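Local coordinates for uncharacterized protein (Enterococcus faecalis, PDB 3PM7), which is of unknown function but belongs to the PC4 (transcriptional coactivator p15) family, whose members typically bind single-stranded nucleic acid, so a similar role is possible, at residues 8-14 / 27-33; 22-28 / 40-46. All blocks are in the same frame, centred on the assembly; numbering follows the deposited sequence.

Contact 1. Residues 8-14 / 27-33; sequences EILEEVA and LNLISWN
Leu29 is opposed by two residues, Leu10 and Glu11, and Leu27 likewise by Val13 and Ala14, a classic beta bulge each time, in the antiparallel pairing of strands 9-18 and 24-30, the first hairpin of the four-stranded PC4-like sheet. At the first bulge, Leu29 O takes a 2.7 Å bond from Leu10 N and a weak one from Glu11 N, while Leu29 N gives its hydrogen to Glu11 O. At the second, Leu27 O accepts from both N-H groups of the bulge, 2.9 Å from Val13 N and equally far from Ala14 N. Where helix 3-8 gives way to the strand, Ser31 N bonds to Glu8 O.

Apolar packing follows the bulges. Val13 and Leu27 lie side by side, Val13 CG1 meeting Leu27 CD2 at 3.8 Å; Met72 of the second subunit packs on both. Leu10 CD1 reaches over Ser31 CB, with Pro37 packed against Leu10 and Leu29. On the face bearing Ile9 and Glu12, Ile9 CG1 runs beside Ile30 CD1, and Ile30 CG2 sits 3.5 Å above the centre of the Trp32 ring.

The polar side chains are held one by one. Asn28 CG stands beside its own backbone N (chi1 -66°), which brings OD1 against Glu12 CA at 3.1 Å and lets it accept from a water that also donates, weakly, to Ala14 O; ND2 points to Glu26 OE1, an atom whose position is less certain. Ser31 OG turns to Arg35 O. The extended Glu8 chain passes Ser31 O, and OE2 comes to the edge of the Trp32 ring, the carboxylate nearly perpendicular to it. Its other oxygen, OE1, accepts from Asn33 N at 3.2 Å on the anti side, 31° out of the carboxylate plane.

Contact 2. Residues 22-28 / 40-46; sequences GWRKELN and DLREWAP
Arg24 pairs with Trp44, Glu26 with Arg42 and Asn28 with Asp40, each exchanging two backbone hydrogen bonds, so the central antiparallel hairpin of strands 24-30 and 38-44 runs without a bulge.

On the face carrying Trp44, Arg42, Asp40, a water and Trp44 are linked in turn. Asp40 receives Arg42 side-on: NE reaches OD1 and NH2 reaches OD2, each at 2.7 Å, both through syn lone pairs and close to the guanidinium plane. Thr56 OG1 is a second partner of OD2, and Gly52 O takes Arg42 NH1. The water lies in the plane of the Trp44 ring at its edge, accepting from NE1 at 2.8 Å and donating to Asp40 OD1; its links to Asn28 ND2 and Asp40 O are weak. Arg42 CD lies 3.5 Å above one face of this indole, toward the rim. The Glu26 side chain crosses beside Trp44, and a salt bridge joins its OE2 to Arg24 NH1, though the hydrogen bond in it is poorly angled and weak.

On the other face, which bears Lys25, Leu27, Leu41 and Glu43, Glu43 bends at chi2 (79°), laying OE1 3.3 Å from Lys25 CB. Lys25 NZ is 4.5 Å from Glu43 OE1, beyond a salt bridge, and bonds to Glu61 OE1 and Thr56 O of the second subunit. At the open end of the hairpin, Ala45 CA sits over the five-membered ring of Trp23, 3.6 Å from its centroid, with Pro46 CD over the same face. The paired charges and shared water probably offset the cost of burying Asp40 and Arg42, and would favour an ionised carboxylate on Asp40.

From the N terminus, helix 3-8 leads into strand 9-18, and the chain turns back into strand 24-30, where contact 1 closes the first hairpin. Strand 24-30 then pairs with strand 38-44 in contact 2, closing the second hairpin. The two contacts cross along the chain: residues 22-28 begin inside the loop closed by contact 1 and run into its second segment, while residues 40-46 lie beyond both its segments. They share Leu27 and Asn28, so the middle strand is gripped along both edges there. Ile30 CD1 of contact 1 also packs on Trp44 CZ2 of contact 2 at 3.8 Å. Together they join three successive strands, and both touch the second subunit.

Contact 1. Residues 8-14 / 27-33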
loop_
_atom_site.group_PDB
_atom_site.type_symbol
_atom_site.label_atom_id
_atom_site.label_comp_id
_atom_site.label_asym_id
_atom_site.label_seq_id
_atom_site.Cartn_x
_atom_site.Cartn_y
_atom_site.Cartn_z
ATOM N N GLU A 8 -1.497 8.003 -17.033
ATOM C CA GLU A 8 -2.196 7.094 -16.125
ATOM C C GLU A 8 -2.188 7.590 -14.674
ATOM O O GLU A 8 -3.137 7.351 -13.924
ATOM C CB GLU A 8 -1.596 5.688 -16.240
ATOM C CG GLU A 8 -1.756 5.104 -17.650
ATOM C CD GLU A 8 -1.071 3.760 -17.816
ATOM O OE1 GLU A 8 -1.706 2.844 -18.368
ATOM O OE2 GLU A 8 0.096 3.617 -17.394
ATOM N N ILE A 9 -1.135 8.298 -14.280
ATOM C CA ILE A 9 -1.080 8.873 -12.933
ATOM C C ILE A 9 -1.942 10.121 -12.875
ATOM O O ILE A 9 -1.635 11.128 -13.507
ATOM C CB ILE A 9 0.377 9.164 -12.512
ATOM C CG1 ILE A 9 1.138 7.833 -12.395
ATOM C CG2 ILE A 9 0.424 9.926 -11.177
ATOM C CD1 ILE A 9 2.610 7.969 -12.137
ATOM N N LEU A 10 -3.044 10.053 -12.140
ATOM C CA LEU A 10 -3.989 11.159 -12.133
ATOM C C LEU A 10 -3.597 12.170 -11.075
ATOM O O LEU A 10 -3.724 13.372 -11.280
ATOM C CB LEU A 10 -5.414 10.668 -11.896
ATOM C CG LEU A 10 -5.849 9.522 -12.829
ATOM C CD1 LEU A 10 -7.268 9.077 -12.519
ATOM C CD2 LEU A 10 -5.728 9.936 -14.275
ATOM N N GLU A 11 -3.120 11.672 -9.943
ATOM C CA GLU A 11 -2.738 12.527 -8.833
ATOM C C GLU A 11 -1.592 11.875 -8.077
ATOM O O GLU A 11 -1.656 10.695 -7.740
ATOM C CB GLU A 11 -3.927 12.743 -7.896
ATOM C CG GLU A 11 -3.722 13.836 -6.863
ATOM C CD GLU A 11 -4.882 13.946 -5.889
ATOM O OE1 GLU A 11 -5.698 13.000 -5.808
ATOM O OE2 GLU A 11 -4.983 14.981 -5.198
ATOM N N GLU A 12 -0.534 12.629 -7.815
ATOM C CA GLU A 12 0.506 12.121 -6.921
ATOM C C GLU A 12 0.115 12.548 -5.536
ATOM O O GLU A 12 0.177 13.730 -5.210
ATOM C CB GLU A 12 1.895 12.631 -7.318
ATOM C CG GLU A 12 2.157 12.404 -8.808
ATOM C CD GLU A 12 3.572 12.728 -9.255
ATOM O OE1 GLU A 12 4.367 13.263 -8.448
ATOM O OE2 GLU A 12 3.882 12.436 -10.433
ATOM N N VAL A 13 -0.296 11.581 -4.719
ATOM C CA VAL A 13 -0.865 11.879 -3.420
ATOM C C VAL A 13 0.166 11.949 -2.265
ATOM O O VAL A 13 0.025 12.764 -1.358
ATOM C CB VAL A 13 -1.939 10.841 -3.057
ATOM C CG1 VAL A 13 -2.541 11.206 -1.727
ATOM C CG2 VAL A 13 -3.024 10.819 -4.121
ATOM N N ALA A 14 1.174 11.083 -2.283
ATOM C CA ALA A 14 2.170 11.053 -1.211
ATOM C C ALA A 14 3.455 10.375 -1.660
ATOM O O ALA A 14 3.421 9.401 -2.420
ATOM C CB ALA A 14 1.610 10.337 0.024
ATOM N N LEU A 27 2.173 6.869 -2.822
ATOM C CA LEU A 27 0.738 6.679 -2.962
ATOM C C LEU A 27 0.278 7.582 -4.096
ATOM O O LEU A 27 0.386 8.814 -3.995
ATOM C CB LEU A 27 0.003 7.085 -1.687
ATOM C CG LEU A 27 -1.518 6.909 -1.798
ATOM C CD1 LEU A 27 -1.839 5.403 -1.804
ATOM C CD2 LEU A 27 -2.233 7.589 -0.638
ATOM N N ASN A 28 -0.220 6.991 -5.179
ATOM C CA ASN A 28 -0.787 7.757 -6.306
ATOM C C ASN A 28 -2.201 7.322 -6.620
ATOM O O ASN A 28 -2.572 6.188 -6.322
ATOM C CB ASN A 28 0.039 7.545 -7.580
ATOM C CG ASN A 28 1.438 8.126 -7.461
ATOM O OD1 ASN A 28 1.602 9.253 -7.011
ATOM N ND2 ASN A 28 2.446 7.358 -7.854
ATOM N N LEU A 29 -2.983 8.212 -7.238
ATOM C CA LEU A 29 -4.276 7.819 -7.802
ATOM C C LEU A 29 -4.072 7.550 -9.286
ATOM O O LEU A 29 -3.567 8.396 -10.018
ATOM C CB LEU A 29 -5.344 8.900 -7.595
ATOM C CG LEU A 29 -6.714 8.553 -8.199
ATOM C CD1 LEU A 29 -7.355 7.465 -7.356
ATOM C CD2 LEU A 29 -7.639 9.773 -8.263
ATOM N N ILE A 30 -4.441 6.359 -9.732
ATOM C CA ILE A 30 -4.040 5.912 -11.053
ATOM C C ILE A 30 -5.195 5.273 -11.805
ATOM O O ILE A 30 -6.004 4.537 -11.210
ATOM C CB ILE A 30 -2.907 4.879 -10.946
ATOM C CG1 ILE A 30 -1.687 5.526 -10.298
ATOM C CG2 ILE A 30 -2.518 4.346 -12.323
ATOM C CD1 ILE A 30 -0.437 4.756 -10.512
ATOM N N SER A 31 -5.276 5.575 -13.098
ATOM C CA SER A 31 -6.167 4.867 -13.991
ATOM C C SER A 31 -5.275 4.007 -14.886
ATOM O O SER A 31 -4.588 4.539 -15.748
ATOM C CB SER A 31 -6.976 5.854 -14.849
ATOM O OG SER A 31 -7.914 5.177 -15.698
ATOM N N TRP A 32 -5.242 2.690 -14.665
ATOM C CA TRP A 32 -4.528 1.800 -15.600
ATOM C C TRP A 32 -5.341 1.630 -16.877
ATOM O O TRP A 32 -6.464 1.122 -16.838
ATOM C CB TRP A 32 -4.257 0.405 -14.977
ATOM C CG TRP A 32 -3.451 0.442 -13.686
ATOM C CD1 TRP A 32 -3.860 0.018 -12.450
ATOM C CD2 TRP A 32 -2.104 0.914 -13.520
ATOM N NE1 TRP A 32 -2.854 0.204 -11.534
ATOM C CE2 TRP A 32 -1.769 0.748 -12.166
ATOM C CE3 TRP A 32 -1.150 1.457 -14.387
ATOM C CZ2 TRP A 32 -0.520 1.108 -11.656
ATOM C CZ3 TRP A 32 0.087 1.801 -13.882
ATOM C CH2 TRP A 32 0.394 1.623 -12.531
ATOM N N ASN A 33 -4.785 2.067 -18.007
ATOM C CA ASN A 33 -5.394 1.838 -19.308
ATOM C C ASN A 33 -6.869 2.214 -19.370
ATOM O O ASN A 33 -7.661 1.458 -19.923
ATOM C CB ASN A 33 -5.259 0.365 -19.725
ATOM C CG ASN A 33 -3.826 -0.113 -19.748
ATOM O OD1 ASN A 33 -3.211 -0.311 -18.697
ATOM N ND2 ASN A 33 -3.292 -0.331 -20.945
HETATM O O HOH W 1 3.428 10.725 -5.098
#

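Contact 2. Residues 22-28 / 40-46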
loop_
_atom_site.group_PDB
_atom_site.type_symbol
_atom_site.label_atom_id
_atom_site.label_comp_id
_atom_site.label_asym_id
_atom_site.label_seq_id
_atom_site.Cartn_x
_atom_site.Cartn_y
_atom_site.Cartn_z
ATOM N N GLY A 22 17.179 7.085 -6.027
ATOM C CA GLY A 22 16.119 8.002 -6.420
ATOM C C GLY A 22 14.759 7.359 -6.610
ATOM O O GLY A 22 13.801 8.036 -6.962
ATOM N N TRP A 23 14.645 6.062 -6.370
ATOM C CA TRP A 23 13.331 5.434 -6.468
ATOM C C TRP A 23 12.531 5.852 -5.248
ATOM O O TRP A 23 13.094 6.038 -4.170
ATOM C CB TRP A 23 13.450 3.908 -6.514
ATOM C CG TRP A 23 13.879 3.358 -7.852
ATOM C CD1 TRP A 23 15.049 3.609 -8.505
ATOM C CD2 TRP A 23 13.149 2.441 -8.678
ATOM N NE1 TRP A 23 15.088 2.920 -9.690
ATOM C CE2 TRP A 23 13.936 2.191 -9.819
ATOM C CE3 TRP A 23 11.900 1.817 -8.568
ATOM C CZ2 TRP A 23 13.513 1.340 -10.852
ATOM C CZ3 TRP A 23 11.481 0.970 -9.595
ATOM C CH2 TRP A 23 12.288 0.741 -10.717
ATOM N N ARG A 24 11.219 5.995 -5.405
ATOM C CA ARG A 24 10.367 6.421 -4.296
ATOM C C ARG A 24 9.197 5.468 -4.121
ATOM O O ARG A 24 8.615 5.016 -5.103
ATOM C CB ARG A 24 9.794 7.817 -4.581
ATOM C CG ARG A 24 10.824 8.936 -4.723
ATOM C CD ARG A 24 10.401 9.855 -5.863
ATOM N NE ARG A 24 9.940 11.161 -5.412
ATOM C CZ ARG A 24 8.927 11.833 -5.963
ATOM N NH1 ARG A 24 8.237 11.315 -6.976
ATOM N NH2 ARG A 24 8.594 13.023 -5.485
ATOM N N LYS A 25 8.811 5.208 -2.878
ATOM C CA LYS A 25 7.561 4.504 -2.619
ATOM C C LYS A 25 6.466 5.546 -2.545
ATOM O O LYS A 25 6.591 6.525 -1.797
ATOM C CB LYS A 25 7.635 3.689 -1.320
ATOM C CG LYS A 25 6.542 2.623 -1.250
ATOM C CD LYS A 25 6.747 1.618 -0.101
ATOM C CE LYS A 25 7.888 0.633 -0.357
ATOM N NZ LYS A 25 8.293 -0.052 0.942
ATOM N N GLU A 26 5.408 5.377 -3.340
ATOM C CA GLU A 26 4.454 6.467 -3.549
ATOM C C GLU A 26 3.020 6.020 -3.387
ATOM O O GLU A 26 2.678 4.932 -3.789
ATOM C CB GLU A 26 4.601 7.030 -4.976
ATOM C CG GLU A 26 5.855 7.858 -5.243
ATOM C CD GLU A 26 5.971 8.297 -6.703
ATOM O OE1 GLU A 26 4.936 8.337 -7.431
ATOM O OE2 GLU A 26 7.110 8.607 -7.128
ATOM N N LEU A 27 2.173 6.869 -2.822
ATOM C CA LEU A 27 0.738 6.679 -2.962
ATOM C C LEU A 27 0.278 7.582 -4.096
ATOM O O LEU A 27 0.386 8.814 -3.995
ATOM C CB LEU A 27 0.003 7.085 -1.687
ATOM C CG LEU A 27 -1.518 6.909 -1.798
ATOM C CD1 LEU A 27 -1.839 5.403 -1.804
ATOM C CD2 LEU A 27 -2.233 7.589 -0.638
ATOM N N ASN A 28 -0.220 6.991 -5.179
ATOM C CA ASN A 28 -0.787 7.757 -6.306
ATOM C C ASN A 28 -2.201 7.322 -6.620
ATOM O O ASN A 28 -2.572 6.188 -6.322
ATOM C CB ASN A 28 0.039 7.545 -7.580
ATOM C CG ASN A 28 1.438 8.126 -7.461
ATOM O OD1 ASN A 28 1.602 9.253 -7.011
ATOM N ND2 ASN A 28 2.446 7.358 -7.854
ATOM N N ASP A 40 -2.891 3.506 -5.499
ATOM C CA ASP A 40 -1.837 2.585 -5.886
ATOM C C ASP A 40 -0.616 2.916 -5.029
ATOM O O ASP A 40 -0.194 4.079 -4.941
ATOM C CB ASP A 40 -1.516 2.751 -7.385
ATOM C CG ASP A 40 -0.512 1.723 -7.896
ATOM O OD1 ASP A 40 0.680 2.049 -8.076
ATOM O OD2 ASP A 40 -0.910 0.575 -8.122
ATOM N N LEU A 41 -0.063 1.898 -4.383
ATOM C CA LEU A 41 1.050 2.088 -3.446
ATOM C C LEU A 41 2.204 1.241 -3.952
ATOM O O LEU A 41 2.104 0.025 -4.001
ATOM C CB LEU A 41 0.634 1.605 -2.058
ATOM C CG LEU A 41 1.497 2.000 -0.864
ATOM C CD1 LEU A 41 1.563 3.498 -0.761
ATOM C CD2 LEU A 41 0.924 1.404 0.418
ATOM N N ARG A 42 3.295 1.876 -4.355
ATOM C CA ARG A 42 4.265 1.169 -5.166
ATOM C C ARG A 42 5.567 1.956 -5.263
ATOM O O ARG A 42 5.577 3.169 -5.082
ATOM C CB ARG A 42 3.617 1.002 -6.553
ATOM C CG ARG A 42 4.481 0.546 -7.698
ATOM C CD ARG A 42 3.643 0.544 -9.004
ATOM N NE ARG A 42 2.291 0.040 -8.764
ATOM C CZ ARG A 42 1.945 -1.249 -8.765
ATOM N NH1 ARG A 42 2.854 -2.194 -9.012
ATOM N NH2 ARG A 42 0.678 -1.600 -8.527
ATOM N N GLU A 43 6.658 1.270 -5.580
ATOM C CA GLU A 43 7.950 1.917 -5.803
ATOM C C GLU A 43 8.052 2.393 -7.265
ATOM O O GLU A 43 7.672 1.669 -8.180
ATOM C CB GLU A 43 9.081 0.932 -5.489
ATOM C CG GLU A 43 10.444 1.591 -5.186
ATOM C CD GLU A 43 10.541 2.151 -3.778
ATOM O OE1 GLU A 43 9.770 1.710 -2.904
ATOM O OE2 GLU A 43 11.388 3.040 -3.543
ATOM N N TRP A 44 8.557 3.614 -7.472
ATOM C CA TRP A 44 8.681 4.195 -8.808
ATOM C C TRP A 44 10.074 4.767 -9.032
ATOM O O TRP A 44 10.627 5.427 -8.140
ATOM C CB TRP A 44 7.700 5.346 -8.957
ATOM C CG TRP A 44 6.280 4.934 -9.073
ATOM C CD1 TRP A 44 5.379 4.788 -8.055
ATOM C CD2 TRP A 44 5.578 4.620 -10.290
ATOM N NE1 TRP A 44 4.149 4.406 -8.567
ATOM C CE2 TRP A 44 4.256 4.289 -9.935
ATOM C CE3 TRP A 44 5.943 4.590 -11.638
ATOM C CZ2 TRP A 44 3.303 3.932 -10.875
ATOM C CZ3 TRP A 44 4.979 4.232 -12.586
ATOM C CH2 TRP A 44 3.680 3.916 -12.195
ATOM N N ALA A 45 10.620 4.554 -10.225
ATOM C CA ALA A 45 11.901 5.150 -10.595
ATOM C C ALA A 45 11.796 6.672 -10.562
ATOM O O ALA A 45 10.690 7.212 -10.553
ATOM C CB ALA A 45 12.342 4.657 -11.978
ATOM N N PRO A 46 12.949 7.373 -10.550
ATOM C CA PRO A 46 13.029 8.839 -10.436
ATOM C C PRO A 46 11.947 9.641 -11.189
ATOM O O PRO A 46 11.183 10.385 -10.559
ATOM C CB PRO A 46 14.420 9.147 -10.995
ATOM C CG PRO A 46 15.226 7.958 -10.594
ATOM C CD PRO A 46 14.294 6.767 -10.652
HETATM O O HOH W 2 1.790 4.345 -7.150
#